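Local coordinates for protein charybdin (Charybdis maritima, PDB 2B7U) that belongs to the ribosome-inactivating protein family and has its mixed alpha/beta fold, at residues 10-15 / 29-34; 58-63 / 159-164; 172-177 / 197-202; 223-228 / 234-239. All blocks are in the same frame, centred on the assembly; numbering follows the deposited sequence. Where two conformers were deposited one is given.

Interaction 1. Residues 10-15 / 29-34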
loop_
_atom_site.group_PDB
_atom_site.type_symbol
_atom_site.label_atom_id
_atom_site.label_comp_id
_atom_site.label_asym_id
_atom_site.label_seq_id
_atom_site.Cartn_x
_atom_site.Cartn_y
_atom_site.Cartn_z
ATOM N N PHE A 10 -11.764 -6.134 8.106
ATOM C CA PHE A 10 -11.305 -5.725 9.433
ATOM C C PHE A 10 -10.938 -4.247 9.393
ATOM O O PHE A 10 -10.833 -3.651 8.301
ATOM C CB PHE A 10 -10.113 -6.592 9.899
ATOM C CG PHE A 10 -8.857 -6.423 9.069
ATOM C CD1 PHE A 10 -7.942 -5.431 9.374
ATOM C CD2 PHE A 10 -8.585 -7.265 7.993
ATOM C CE1 PHE A 10 -6.811 -5.243 8.613
ATOM C CE2 PHE A 10 -7.461 -7.082 7.232
ATOM C CZ PHE A 10 -6.555 -6.093 7.546
ATOM N N THR A 11 -10.762 -3.685 10.582
ATOM C CA THR A 11 -10.337 -2.304 10.776
ATOM C C THR A 11 -9.126 -2.278 11.701
ATOM O O THR A 11 -9.099 -2.982 12.733
ATOM C CB THR A 11 -11.475 -1.425 11.353
ATOM O OG1 THR A 11 -12.609 -1.437 10.466
ATOM C CG2 THR A 11 -11.018 0.029 11.565
ATOM N N VAL A 12 -8.122 -1.501 11.328
ATOM C CA VAL A 12 -6.962 -1.228 12.192
ATOM C C VAL A 12 -6.921 0.279 12.444
ATOM O O VAL A 12 -7.270 1.062 11.569
ATOM C CB VAL A 12 -5.600 -1.735 11.615
ATOM C CG1 VAL A 12 -5.550 -3.245 11.698
ATOM C CG2 VAL A 12 -5.361 -1.270 10.160
ATOM N N GLU A 13 -6.452 0.672 13.619
ATOM C CA GLU A 13 -6.475 2.074 14.014
ATOM C C GLU A 13 -5.134 2.471 14.615
ATOM O O GLU A 13 -4.557 1.739 15.412
ATOM C CB GLU A 13 -7.632 2.316 14.984
ATOM C CG GLU A 13 -7.722 3.727 15.527
ATOM C CD GLU A 13 -8.943 3.950 16.417
ATOM O OE1 GLU A 13 -9.766 3.001 16.578
ATOM O OE2 GLU A 13 -9.082 5.072 16.969
ATOM N N LEU A 14 -4.624 3.623 14.205
ATOM C CA LEU A 14 -3.372 4.146 14.735
ATOM C C LEU A 14 -3.517 5.612 15.111
ATOM O O LEU A 14 -4.014 6.416 14.313
ATOM C CB LEU A 14 -2.258 3.976 13.710
ATOM C CG LEU A 14 -0.838 4.307 14.177
ATOM C CD1 LEU A 14 -0.372 3.367 15.275
ATOM C CD2 LEU A 14 0.117 4.263 13.012
ATOM N N ASP A 15 -3.095 5.965 16.326
ATOM C CA ASP A 15 -2.986 7.379 16.674
ATOM C C ASP A 15 -1.577 7.887 16.386
ATOM O O ASP A 15 -0.599 7.297 16.821
ATOM C CB ASP A 15 -3.349 7.684 18.114
ATOM C CG ASP A 15 -3.523 9.192 18.340
ATOM O OD1 ASP A 15 -2.524 9.907 18.573
ATOM O OD2 ASP A 15 -4.662 9.706 18.214
ATOM N N LYS A 29 3.933 -4.448 11.057
ATOM C CA LYS A 29 4.105 -5.902 11.219
ATOM C C LYS A 29 2.764 -6.550 11.536
ATOM O O LYS A 29 2.413 -7.578 10.978
ATOM C CB LYS A 29 5.138 -6.183 12.287
ATOM C CG LYS A 29 6.551 -5.888 11.799
ATOM C CD LYS A 29 7.574 -5.869 12.913
ATOM C CE LYS A 29 7.847 -7.231 13.495
ATOM N NZ LYS A 29 8.826 -7.229 14.620
ATOM N N ASN A 30 1.993 -5.931 12.426
ATOM C CA ASN A 30 0.677 -6.462 12.748
ATOM C C ASN A 30 -0.271 -6.417 11.563
ATOM O O ASN A 30 -1.078 -7.327 11.363
ATOM C CB ASN A 30 0.071 -5.734 13.956
ATOM C CG ASN A 30 0.815 -6.020 15.233
ATOM O OD1 ASN A 30 1.489 -7.038 15.351
ATOM N ND2 ASN A 30 0.680 -5.133 16.215
ATOM N N LEU A 31 -0.179 -5.363 10.758
ATOM C CA LEU A 31 -1.034 -5.228 9.605
ATOM C C LEU A 31 -0.736 -6.332 8.579
ATOM O O LEU A 31 -1.636 -6.906 7.989
ATOM C CB LEU A 31 -0.859 -3.848 8.993
ATOM C CG LEU A 31 -1.671 -3.561 7.739
ATOM C CD1 LEU A 31 -3.159 -3.866 7.941
ATOM C CD2 LEU A 31 -1.465 -2.153 7.264
ATOM N N ARG A 32 0.537 -6.629 8.371
ATOM C CA ARG A 32 0.907 -7.743 7.489
ATOM C C ARG A 32 0.304 -9.080 7.930
ATOM O O ARG A 32 -0.197 -9.859 7.110
ATOM C CB ARG A 32 2.416 -7.852 7.402
ATOM C CG ARG A 32 3.095 -6.744 6.663
ATOM C CD ARG A 32 4.565 -6.765 6.891
ATOM N NE ARG A 32 5.301 -5.716 6.185
ATOM C CZ ARG A 32 6.516 -5.298 6.562
ATOM N NH1 ARG A 32 7.129 -4.338 5.896
ATOM N NH2 ARG A 32 7.144 -5.854 7.603
ATOM N N ARG A 33 0.356 -9.341 9.226
ATOM C CA ARG A 33 -0.242 -10.536 9.764
ATOM C C ARG A 33 -1.761 -10.552 9.548
ATOM O O ARG A 33 -2.317 -11.592 9.231
ATOM C CB ARG A 33 0.088 -10.636 11.249
ATOM C CG ARG A 33 -0.439 -11.842 11.908
ATOM C CD ARG A 33 -0.243 -11.671 13.398
ATOM N NE ARG A 33 0.540 -12.735 14.016
ATOM C CZ ARG A 33 0.156 -13.457 15.064
ATOM N NH1 ARG A 33 0.971 -14.382 15.541
ATOM N NH2 ARG A 33 -1.026 -13.269 15.644
ATOM N N SER A 34 -2.414 -9.402 9.725
ATOM C CA SER A 34 -3.868 -9.279 9.575
ATOM C C SER A 34 -4.283 -9.519 8.140
ATOM O O SER A 34 -5.361 -10.034 7.878
ATOM C CB SER A 34 -4.368 -7.903 9.993
ATOM O OG SER A 34 -4.243 -7.722 11.402
#
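Phe10 and Val12, on the outermost strand of the mixed six-stranded sheet of the ribosome-inactivating protein fold, pack against Leu31 and Ser34 of helix 21-35, the first helix after that strand. Strand 10-15 and helix 29-34 run almost exactly antiparallel, at 177°, their axes 10.5 Å apart at closest approach. The pair illustrates how a helix can be laid against the face of a sheet at its outer strand by a few side chains, without any hydrogen bond between the two segments.

The Phe10 ring does most of the work. Its chi1 of 65° sets CG between the backbone N and the carbonyl carbon and carries the ring across to the helix. Over one face, displaced toward the rim, lies Ser34 CB, 3.7 Å from Phe10 CZ and 4.1 Å from the ring centroid, a CH-pi contact made by the serine methylene. The backbone closes in as well, with Ser34 O 3.7 Å from Phe10 CE2. Leu31 CD1 meets the same ring differently, at its edge and in its plane, 4.0 Å from Phe10 CE1. The same methyl also reaches Val12 CG2 at 4.1 Å, the leucine crossing both partners at about a right angle. Phe58 of the adjoining strand meets the Phe10 ring with the two planes tilted by about 10°.

With carbon meeting carbon almost throughout, the adhesion is dispersive and hydrophobic: one methyl bridges two strand residues, while the face and edge contacts together probably limit how the Phe10 ring can tilt.

Interaction 2. Residues 58-63 / 159-164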
loop_
_atom_site.group_PDB
_atom_site.type_symbol
_atom_site.label_atom_id
_atom_site.label_comp_id
_atom_site.label_asym_id
_atom_site.label_seq_id
_atom_site.Cartn_x
_atom_site.Cartn_y
_atom_site.Cartn_z
ATOM N N PHE A 58 -10.190 -3.578 3.634
ATOM C CA PHE A 58 -10.063 -3.335 5.062
ATOM C C PHE A 58 -10.026 -1.823 5.273
ATOM O O PHE A 58 -9.786 -1.068 4.336
ATOM C CB PHE A 58 -8.815 -3.993 5.651
ATOM C CG PHE A 58 -7.515 -3.409 5.174
ATOM C CD1 PHE A 58 -6.815 -2.513 5.966
ATOM C CD2 PHE A 58 -6.975 -3.785 3.950
ATOM C CE1 PHE A 58 -5.576 -2.005 5.547
ATOM C CE2 PHE A 58 -5.758 -3.277 3.518
ATOM C CZ PHE A 58 -5.061 -2.384 4.311
ATOM N N ASP A 59 -10.291 -1.399 6.500
ATOM C CA ASP A 59 -10.247 0.017 6.840
ATOM C C ASP A 59 -9.073 0.361 7.750
ATOM O O ASP A 59 -8.721 -0.409 8.656
ATOM C CB ASP A 59 -11.535 0.402 7.540
ATOM C CG ASP A 59 -12.654 0.750 6.593
ATOM O OD1 ASP A 59 -12.463 0.749 5.350
ATOM O OD2 ASP A 59 -13.753 1.074 7.115
ATOM N N LEU A 60 -8.454 1.506 7.467
ATOM C CA LEU A 60 -7.322 2.029 8.223
ATOM C C LEU A 60 -7.771 3.357 8.822
ATOM O O LEU A 60 -7.968 4.318 8.105
ATOM C CB LEU A 60 -6.122 2.241 7.298
ATOM C CG LEU A 60 -4.931 3.013 7.859
ATOM C CD1 LEU A 60 -4.323 2.306 9.059
ATOM C CD2 LEU A 60 -3.888 3.276 6.749
ATOM N N LYS A 61 -7.943 3.383 10.137
ATOM C CA LYS A 61 -8.409 4.586 10.829
ATOM C C LYS A 61 -7.206 5.288 11.443
ATOM O O LYS A 61 -6.438 4.687 12.209
ATOM C CB LYS A 61 -9.430 4.210 11.908
ATOM C CG LYS A 61 -10.145 5.392 12.551
ATOM C CD LYS A 61 -11.453 4.870 13.172
ATOM C CE LYS A 61 -12.137 5.833 14.082
ATOM N NZ LYS A 61 -13.252 5.134 14.813
ATOM N N LEU A 62 -7.019 6.554 11.085
ATOM C CA LEU A 62 -5.874 7.332 11.541
ATOM C C LEU A 62 -6.387 8.528 12.311
ATOM O O LEU A 62 -7.242 9.237 11.823
ATOM C CB LEU A 62 -5.050 7.818 10.359
ATOM C CG LEU A 62 -4.476 6.744 9.439
ATOM C CD1 LEU A 62 -3.757 7.401 8.257
ATOM C CD2 LEU A 62 -3.570 5.812 10.170
ATOM N N THR A 63 -5.831 8.742 13.495
ATOM C CA THR A 63 -6.313 9.802 14.367
ATOM C C THR A 63 -5.143 10.655 14.827
ATOM O O THR A 63 -4.045 10.153 15.096
ATOM C CB THR A 63 -7.028 9.205 15.569
ATOM O OG1 THR A 63 -8.234 8.543 15.147
ATOM C CG2 THR A 63 -7.376 10.263 16.532
ATOM N N ILE A 159 -1.188 10.401 -1.092
ATOM C CA ILE A 159 0.151 9.917 -1.395
ATOM C C ILE A 159 0.894 9.562 -0.097
ATOM O O ILE A 159 1.511 8.507 0.008
ATOM C CB ILE A 159 0.973 10.934 -2.204
ATOM C CG1 ILE A 159 0.353 11.118 -3.576
ATOM C CG2 ILE A 159 2.401 10.478 -2.326
ATOM C CD1 ILE A 159 0.815 12.308 -4.325
ATOM N N VAL A 160 0.828 10.455 0.889
ATOM C CA VAL A 160 1.513 10.191 2.140
ATOM C C VAL A 160 0.970 8.913 2.803
ATOM O O VAL A 160 1.735 8.043 3.241
ATOM C CB VAL A 160 1.403 11.417 3.099
ATOM C CG1 VAL A 160 1.901 11.065 4.465
ATOM C CG2 VAL A 160 2.186 12.580 2.520
ATOM N N VAL A 161 -0.353 8.772 2.870
ATOM C CA VAL A 161 -0.922 7.572 3.453
ATOM C C VAL A 161 -0.552 6.312 2.646
ATOM O O VAL A 161 -0.138 5.281 3.204
ATOM C CB VAL A 161 -2.440 7.702 3.581
ATOM C CG1 VAL A 161 -3.058 6.358 3.938
ATOM C CG2 VAL A 161 -2.799 8.798 4.587
ATOM N N SER A 162 -0.661 6.383 1.333
ATOM C CA SER A 162 -0.301 5.241 0.484
ATOM C C SER A 162 1.155 4.838 0.693
ATOM O O SER A 162 1.453 3.638 0.786
ATOM C CB SER A 162 -0.560 5.563 -0.978
ATOM O OG SER A 162 -0.370 4.400 -1.779
ATOM N N GLN A 163 2.073 5.802 0.732
ATOM C CA GLN A 163 3.481 5.491 0.897
ATOM C C GLN A 163 3.746 4.908 2.272
ATOM O O GLN A 163 4.371 3.851 2.418
ATOM C CB GLN A 163 4.345 6.711 0.656
ATOM C CG GLN A 163 4.389 7.175 -0.777
ATOM C CD GLN A 163 5.197 6.250 -1.640
ATOM O OE1 GLN A 163 6.121 5.589 -1.161
ATOM N NE2 GLN A 163 4.839 6.159 -2.929
ATOM N N MET A 164 3.253 5.571 3.303
ATOM C CA MET A 164 3.619 5.160 4.648
ATOM C C MET A 164 2.894 3.951 5.189
ATOM O O MET A 164 3.349 3.355 6.176
ATOM C CB MET A 164 3.482 6.350 5.614
ATOM C CG MET A 164 4.361 7.484 5.214
ATOM S SD MET A 164 4.366 8.897 6.367
ATOM C CE MET A 164 5.361 8.238 7.704
#
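Strand 58-63 passes helix 159-164 at side-chain distance, the nearest CA pair, Leu62 and Val161, being 9.5 Å apart, and a wider pi-type turn marks the helix at 162-164. Such spacing leaves the joining to side chains, and here three buried aliphatic residues supply it.

Val161 points toward the strand and divides its two methyls between two leucines. Its CG2 meets Leu62 CD1 at 4.0 Å, the two side chains reaching toward each other tip to tip. The other methyl, Val161 CG1, lies 4.3 Å from Leu60 CD2, a looser touch. Because chi1 of Val161 is 169°, CG1 stands anti to the backbone N and CG2 anti to the carbonyl carbon, which spreads the branches along the strand so that each finds its own leucine. No hydrogen bond crosses the contact.

In the fold, strand 56-64 lies between strands 7-15 and 67-74, with Leu60 hydrogen-bonded through its backbone to Val71 and its side chain touching Val12. Helix 151-170 is packed on its other flanks too: Ile159 touches Leu120 and Ala124 of helix 117-124, and Ser162 OG is hydrogen-bonded to Tyr117 OH. Val161 is thus one point where helix 151-170 rests on the sheet.

Interaction 3. Residues 172-177 / 197-202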
loop_
_atom_site.group_PDB
_atom_site.type_symbol
_atom_site.label_atom_id
_atom_site.label_comp_id
_atom_site.label_asym_id
_atom_site.label_seq_id
_atom_site.Cartn_x
_atom_site.Cartn_y
_atom_site.Cartn_z
ATOM N N VAL A 172 10.008 -4.361 3.094
ATOM C CA VAL A 172 10.801 -4.254 4.309
ATOM C C VAL A 172 11.625 -2.980 4.371
ATOM O O VAL A 172 11.631 -2.294 5.403
ATOM C CB VAL A 172 11.720 -5.517 4.442
ATOM C CG1 VAL A 172 12.680 -5.385 5.625
ATOM C CG2 VAL A 172 10.830 -6.779 4.563
ATOM N N ASP A 173 12.323 -2.665 3.292
ATOM C CA ASP A 173 13.295 -1.548 3.294
ATOM C C ASP A 173 12.566 -0.205 3.377
ATOM O O ASP A 173 13.108 0.770 3.916
ATOM C CB ASP A 173 14.172 -1.583 2.041
ATOM C CG ASP A 173 15.121 -2.756 2.036
ATOM O OD1 ASP A 173 15.925 -2.853 2.985
ATOM O OD2 ASP A 173 15.036 -3.581 1.107
ATOM N N ILE A 174 11.353 -0.154 2.837
ATOM C CA ILE A 174 10.523 1.059 2.868
ATOM C C ILE A 174 9.997 1.283 4.288
ATOM O O ILE A 174 10.121 2.403 4.830
ATOM C CB ILE A 174 9.402 1.033 1.802
ATOM C CG1 ILE A 174 10.036 0.969 0.411
ATOM C CG2 ILE A 174 8.540 2.275 1.898
ATOM C CD1 ILE A 174 9.064 0.937 -0.734
ATOM N N ALA A 175 9.442 0.237 4.914
ATOM C CA ALA A 175 9.034 0.319 6.317
ATOM C C ALA A 175 10.185 0.773 7.205
ATOM O O ALA A 175 10.005 1.656 8.053
ATOM C CB ALA A 175 8.497 -0.975 6.828
ATOM N N ASN A 176 11.353 0.187 7.000
ATOM C CA ASN A 176 12.550 0.566 7.789
ATOM C C ASN A 176 12.881 2.033 7.598
ATOM O O ASN A 176 13.156 2.765 8.573
ATOM C CB ASN A 176 13.771 -0.285 7.419
ATOM C CG ASN A 176 13.687 -1.702 7.945
ATOM O OD1 ASN A 176 12.886 -1.994 8.829
ATOM N ND2 ASN A 176 14.532 -2.586 7.409
ATOM N N HIS A 177 12.861 2.475 6.342
ATOM C CA HIS A 177 13.256 3.824 6.026
ATOM C C HIS A 177 12.358 4.821 6.724
ATOM O O HIS A 177 12.821 5.827 7.285
ATOM C CB HIS A 177 13.195 4.076 4.519
ATOM C CG HIS A 177 13.556 5.475 4.146
ATOM N ND1 HIS A 177 14.852 5.940 4.180
ATOM C CD2 HIS A 177 12.789 6.519 3.757
ATOM C CE1 HIS A 177 14.865 7.214 3.826
ATOM N NE2 HIS A 177 13.631 7.587 3.563
ATOM N N ASP A 197 12.891 0.759 -8.143
ATOM C CA ASP A 197 13.298 -0.640 -8.107
ATOM C C ASP A 197 12.281 -1.467 -7.323
ATOM O O ASP A 197 12.038 -2.623 -7.663
ATOM C CB ASP A 197 14.683 -0.840 -7.494
ATOM C CG ASP A 197 15.761 0.005 -8.145
ATOM O OD1 ASP A 197 15.439 0.956 -8.911
ATOM O OD2 ASP A 197 16.940 -0.252 -7.826
ATOM N N LEU A 198 11.731 -0.901 -6.251
ATOM C CA LEU A 198 10.787 -1.642 -5.419
ATOM C C LEU A 198 9.339 -1.378 -5.779
ATOM O O LEU A 198 8.660 -2.260 -6.295
ATOM C CB LEU A 198 11.018 -1.343 -3.937
ATOM C CG LEU A 198 12.402 -1.716 -3.404
ATOM C CD1 LEU A 198 12.480 -1.454 -1.910
ATOM C CD2 LEU A 198 12.727 -3.179 -3.689
ATOM N N GLU A 199 8.856 -0.166 -5.505
ATOM C CA GLU A 199 7.414 0.108 -5.608
ATOM C C GLU A 199 6.845 -0.238 -6.964
ATOM O O GLU A 199 5.788 -0.845 -7.041
ATOM C CB GLU A 199 7.079 1.539 -5.226
ATOM C CG GLU A 199 7.424 1.861 -3.791
ATOM C CD GLU A 199 7.025 3.243 -3.342
ATOM O OE1 GLU A 199 6.440 4.011 -4.151
ATOM O OE2 GLU A 199 7.304 3.557 -2.159
ATOM N N LYS A 200 7.545 0.132 -8.018
ATOM C CA LYS A 200 7.031 -0.110 -9.367
ATOM C C LYS A 200 7.014 -1.576 -9.757
ATOM O O LYS A 200 6.356 -1.924 -10.748
ATOM C CB LYS A 200 7.789 0.740 -10.388
ATOM C CG LYS A 200 7.479 2.262 -10.416
ATOM C CD LYS A 200 6.712 2.833 -9.238
ATOM C CE LYS A 200 5.200 2.665 -9.378
ATOM N NZ LYS A 200 4.510 2.388 -8.058
ATOM N N ASN A 201 7.715 -2.411 -8.987
ATOM C CA ASN A 201 7.929 -3.829 -9.349
ATOM C C ASN A 201 7.233 -4.805 -8.393
ATOM O O ASN A 201 7.454 -6.012 -8.480
ATOM C CB ASN A 201 9.418 -4.134 -9.359
ATOM C CG ASN A 201 10.127 -3.499 -10.540
ATOM O OD1 ASN A 201 11.234 -2.938 -10.407
ATOM N ND2 ASN A 201 9.501 -3.566 -11.698
ATOM N N TRP A 202 6.466 -4.309 -7.429
ATOM C CA TRP A 202 5.827 -5.217 -6.451
ATOM C C TRP A 202 4.990 -6.299 -7.116
ATOM O O TRP A 202 5.052 -7.446 -6.722
ATOM C CB TRP A 202 4.948 -4.463 -5.454
ATOM C CG TRP A 202 4.347 -5.319 -4.362
ATOM C CD1 TRP A 202 5.015 -5.987 -3.391
ATOM C CD2 TRP A 202 2.962 -5.589 -4.170
ATOM N NE1 TRP A 202 4.117 -6.654 -2.571
ATOM C CE2 TRP A 202 2.853 -6.400 -3.022
ATOM C CE3 TRP A 202 1.794 -5.176 -4.825
ATOM C CZ2 TRP A 202 1.615 -6.815 -2.513
ATOM C CZ3 TRP A 202 0.558 -5.588 -4.317
ATOM C CH2 TRP A 202 0.492 -6.389 -3.168
#
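Apolar contacts come first where Ile174 and Asp173, at the start of helix 172-180, face Leu198 and Glu199 of helix 192-199. Leu198 CD1 approaches Ile174 CG1 to 4.2 Å, the two side chains sliding past each other in opposite directions. The same leucine methyl touches the aliphatic part of the neighbouring acid, with Leu198 CD1 4.3 Å from Asp173 CB. One methyl therefore serves two consecutive residues of the facing helix.

A second kind of contact sets a methyl against a carboxylate side chain. Ile174 CD1 lies 3.6 Å from Glu199 CG and 3.5 Å from Glu199 OE2, so that it rests on both the hydrocarbon stem and one oxygen. Glu199 starts out to the side but is extended beyond CG, with chi2 at -176°, and this carries its far end over to the isoleucine.

Polar bonding is directed outside the pair. Glu199 OE1 accepts a hydrogen bond from Gln163 NE2 of helix 151-170, and Asp173 OD1 is hydrogen-bonded to N4 of a bound MES molecule, probably from the crystallisation liquor. Inside segment 197-202, a type I turn from Glu199 to Trp202 leads into helix 202-214.

The two acids thus play double parts: Asp173 contributes CB to the packing, Glu199 its CG and OE2, while Asp173 OD1 and Glu199 OE1 are bonded outside. With OE1 held by Gln163 and the CG and OE2 side lying against Ile174 CD1, the orientation of the buried Glu199 carboxylate is probably fixed.

Interaction 4. Residues 223-228 / 234-239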
loop_
_atom_site.group_PDB
_atom_site.type_symbol
_atom_site.label_atom_id
_atom_site.label_comp_id
_atom_site.label_asym_id
_atom_site.label_seq_id
_atom_site.Cartn_x
_atom_site.Cartn_y
_atom_site.Cartn_z
ATOM N N GLN A 223 17.426 -10.086 -11.002
ATOM C CA GLN A 223 16.951 -8.716 -10.989
ATOM C C GLN A 223 18.023 -7.845 -10.355
ATOM O O GLN A 223 18.798 -8.317 -9.536
ATOM C CB GLN A 223 15.676 -8.629 -10.168
ATOM C CG GLN A 223 14.594 -9.570 -10.658
ATOM C CD GLN A 223 14.042 -9.177 -11.988
ATOM O OE1 GLN A 223 13.638 -8.030 -12.188
ATOM N NE2 GLN A 223 14.034 -10.116 -12.933
ATOM N N THR A 224 18.059 -6.578 -10.726
ATOM C CA THR A 224 18.971 -5.639 -10.086
ATOM C C THR A 224 18.152 -4.695 -9.217
ATOM O O THR A 224 17.220 -4.038 -9.701
ATOM C CB THR A 224 19.771 -4.881 -11.146
ATOM O OG1 THR A 224 20.535 -5.817 -11.909
ATOM C CG2 THR A 224 20.706 -3.895 -10.486
ATOM N N ILE A 225 18.546 -4.578 -7.945
ATOM C CA ILE A 225 17.897 -3.690 -6.964
ATOM C C ILE A 225 18.986 -2.950 -6.196
ATOM O O ILE A 225 19.917 -3.583 -5.711
ATOM C CB ILE A 225 17.020 -4.464 -5.958
ATOM C CG1 ILE A 225 15.897 -5.191 -6.698
ATOM C CG2 ILE A 225 16.459 -3.520 -4.890
ATOM C CD1 ILE A 225 15.022 -6.081 -5.828
ATOM N N TYR A 226 18.851 -1.632 -6.106
ATOM C CA TYR A 226 19.843 -0.779 -5.423
ATOM C C TYR A 226 21.256 -1.106 -5.914
ATOM O O TYR A 226 22.200 -1.148 -5.124
ATOM C CB TYR A 226 19.768 -0.989 -3.909
ATOM C CG TYR A 226 20.319 0.124 -3.031
ATOM C CD1 TYR A 226 20.622 -0.122 -1.698
ATOM C CD2 TYR A 226 20.512 1.405 -3.511
ATOM C CE1 TYR A 226 21.103 0.885 -0.871
ATOM C CE2 TYR A 226 21.003 2.418 -2.689
ATOM C CZ TYR A 226 21.291 2.149 -1.370
ATOM O OH TYR A 226 21.789 3.165 -0.551
ATOM N N GLY A 227 21.399 -1.320 -7.218
ATOM C CA GLY A 227 22.692 -1.580 -7.821
ATOM C C GLY A 227 23.306 -2.950 -7.552
ATOM O O GLY A 227 24.462 -3.197 -7.919
ATOM N N LYS A 228 22.533 -3.856 -6.954
ATOM C CA LYS A 228 23.001 -5.192 -6.606
ATOM C C LYS A 228 22.200 -6.230 -7.379
ATOM O O LYS A 228 20.990 -6.069 -7.542
ATOM C CB LYS A 228 22.787 -5.458 -5.130
ATOM C CG LYS A 228 23.526 -4.541 -4.199
ATOM C CD LYS A 228 23.048 -4.718 -2.732
ATOM C CE LYS A 228 22.819 -6.191 -2.290
ATOM N NZ LYS A 228 21.368 -6.673 -2.272
ATOM N N ASP A 234 14.409 -16.708 -3.681
ATOM C CA ASP A 234 14.585 -16.609 -2.230
ATOM C C ASP A 234 15.162 -15.254 -1.821
ATOM O O ASP A 234 14.701 -14.625 -0.858
ATOM C CB ASP A 234 15.499 -17.713 -1.709
ATOM C CG ASP A 234 15.640 -17.690 -0.205
ATOM O OD1 ASP A 234 16.729 -18.030 0.307
ATOM O OD2 ASP A 234 14.659 -17.333 0.472
ATOM N N GLU A 235 16.163 -14.790 -2.560
ATOM C CA GLU A 235 16.798 -13.519 -2.241
ATOM C C GLU A 235 15.842 -12.378 -2.524
ATOM O O GLU A 235 15.821 -11.391 -1.798
ATOM C CB GLU A 235 18.067 -13.317 -3.052
ATOM C CG GLU A 235 19.201 -14.206 -2.694
ATOM C CD GLU A 235 20.297 -14.096 -3.736
ATOM O OE1 GLU A 235 21.329 -13.437 -3.455
ATOM O OE2 GLU A 235 20.110 -14.637 -4.846
ATOM N N LEU A 236 15.047 -12.510 -3.575
ATOM C CA LEU A 236 14.078 -11.448 -3.895
ATOM C C LEU A 236 13.004 -11.342 -2.804
ATOM O O LEU A 236 12.587 -10.236 -2.393
ATOM C CB LEU A 236 13.476 -11.704 -5.263
ATOM C CG LEU A 236 12.602 -10.597 -5.831
ATOM C CD1 LEU A 236 13.399 -9.284 -6.028
ATOM C CD2 LEU A 236 12.000 -11.035 -7.100
ATOM N N LEU A 237 12.554 -12.504 -2.320
ATOM C CA LEU A 237 11.502 -12.556 -1.305
ATOM C C LEU A 237 11.881 -11.789 -0.021
ATOM O O LEU A 237 11.020 -11.228 0.650
ATOM C CB LEU A 237 11.139 -14.021 -0.985
ATOM C CG LEU A 237 10.024 -14.223 0.044
ATOM C CD1 LEU A 237 8.728 -13.505 -0.368
ATOM C CD2 LEU A 237 9.798 -15.721 0.280
ATOM N N ASN A 238 13.178 -11.752 0.288
ATOM C CA ASN A 238 13.693 -11.044 1.465
ATOM C C ASN A 238 13.355 -9.557 1.441
ATOM O O ASN A 238 13.271 -8.911 2.509
ATOM C CB ASN A 238 15.205 -11.206 1.556
ATOM C CG ASN A 238 15.654 -12.580 2.063
ATOM O OD1 ASN A 238 16.836 -12.922 1.918
ATOM N ND2 ASN A 238 14.741 -13.369 2.663
ATOM N N PHE A 239 13.148 -8.994 0.250
ATOM C CA PHE A 239 12.736 -7.583 0.133
ATOM C C PHE A 239 11.267 -7.341 0.457
ATOM O O PHE A 239 10.898 -6.211 0.803
ATOM C CB PHE A 239 13.002 -7.055 -1.285
ATOM C CG PHE A 239 14.453 -6.880 -1.600
ATOM C CD1 PHE A 239 15.220 -7.964 -2.003
ATOM C CD2 PHE A 239 15.064 -5.632 -1.463
ATOM C CE1 PHE A 239 16.585 -7.815 -2.290
ATOM C CE2 PHE A 239 16.428 -5.473 -1.764
ATOM C CZ PHE A 239 17.177 -6.584 -2.177
#
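Aliphatic packing joins Ile225 of strand 223-225 to Leu236 of the short helix 233-237: Ile225 CD1 and Leu236 CD1 stand 3.6 Å apart, their side chains crossing at about a right angle. Leu236 sets off to the side of the strand, but with its CG anti to the backbone N (chi1 -172°) its end comes near.

Contacts with an aromatic ring form the second group. Ile225 CD1 sits over the centre of the Phe239 ring, 4.1 Å from the centroid and 3° from the normal, a nearly ideal CH-pi approach. The other isoleucine branch comes down on the same side, just outside the rim, where Ile225 CG2 is 3.7 Å from Phe239 CE2. CD1 is thus wedged between Leu236 and the ring, while CG2 adds a second contact to the ring.

Charge enters at the periphery. Lys228 NZ lies near the plane of the Phe239 ring, 4.2 Å from Phe239 CZ at the edge. The ionic partner of this lysine lies outside both segments, O3S of a bound MES.

Backbone hydrogen bonds shape the strand partner: Ile225 N to Lys228 O and Lys228 N to Ile225 O, each 2.9 Å, close a type I' turn. This is the tight turn of a two-residue beta hairpin, strands 223-225 and 228-230, with the chain 234-239 that follows folded back so that Leu236 and Phe239 pack on Ile225.

Interactions 1 and 2 share the mixed sheet, on the neighbouring strands 7-15 and 56-64, which are joined by backbone bonds such as Val12 O to Lys61 N. Interaction 2 is wholly buried and purely aliphatic; interaction 1, at the sheet's outer strand, is partly buried and adds an aromatic ring. Interaction 3 is also buried but joins helices and admits acids, and it is tied to interaction 2 by a side-chain hydrogen bond. Interaction 4, centred about 19 Å from the chain's centre, is partly buried and places a lysine at its rim. It adjoins interaction 3, where Asp197 OD2 is probably hydrogen-bonded to Tyr226 N and Val172 N to Phe239 O.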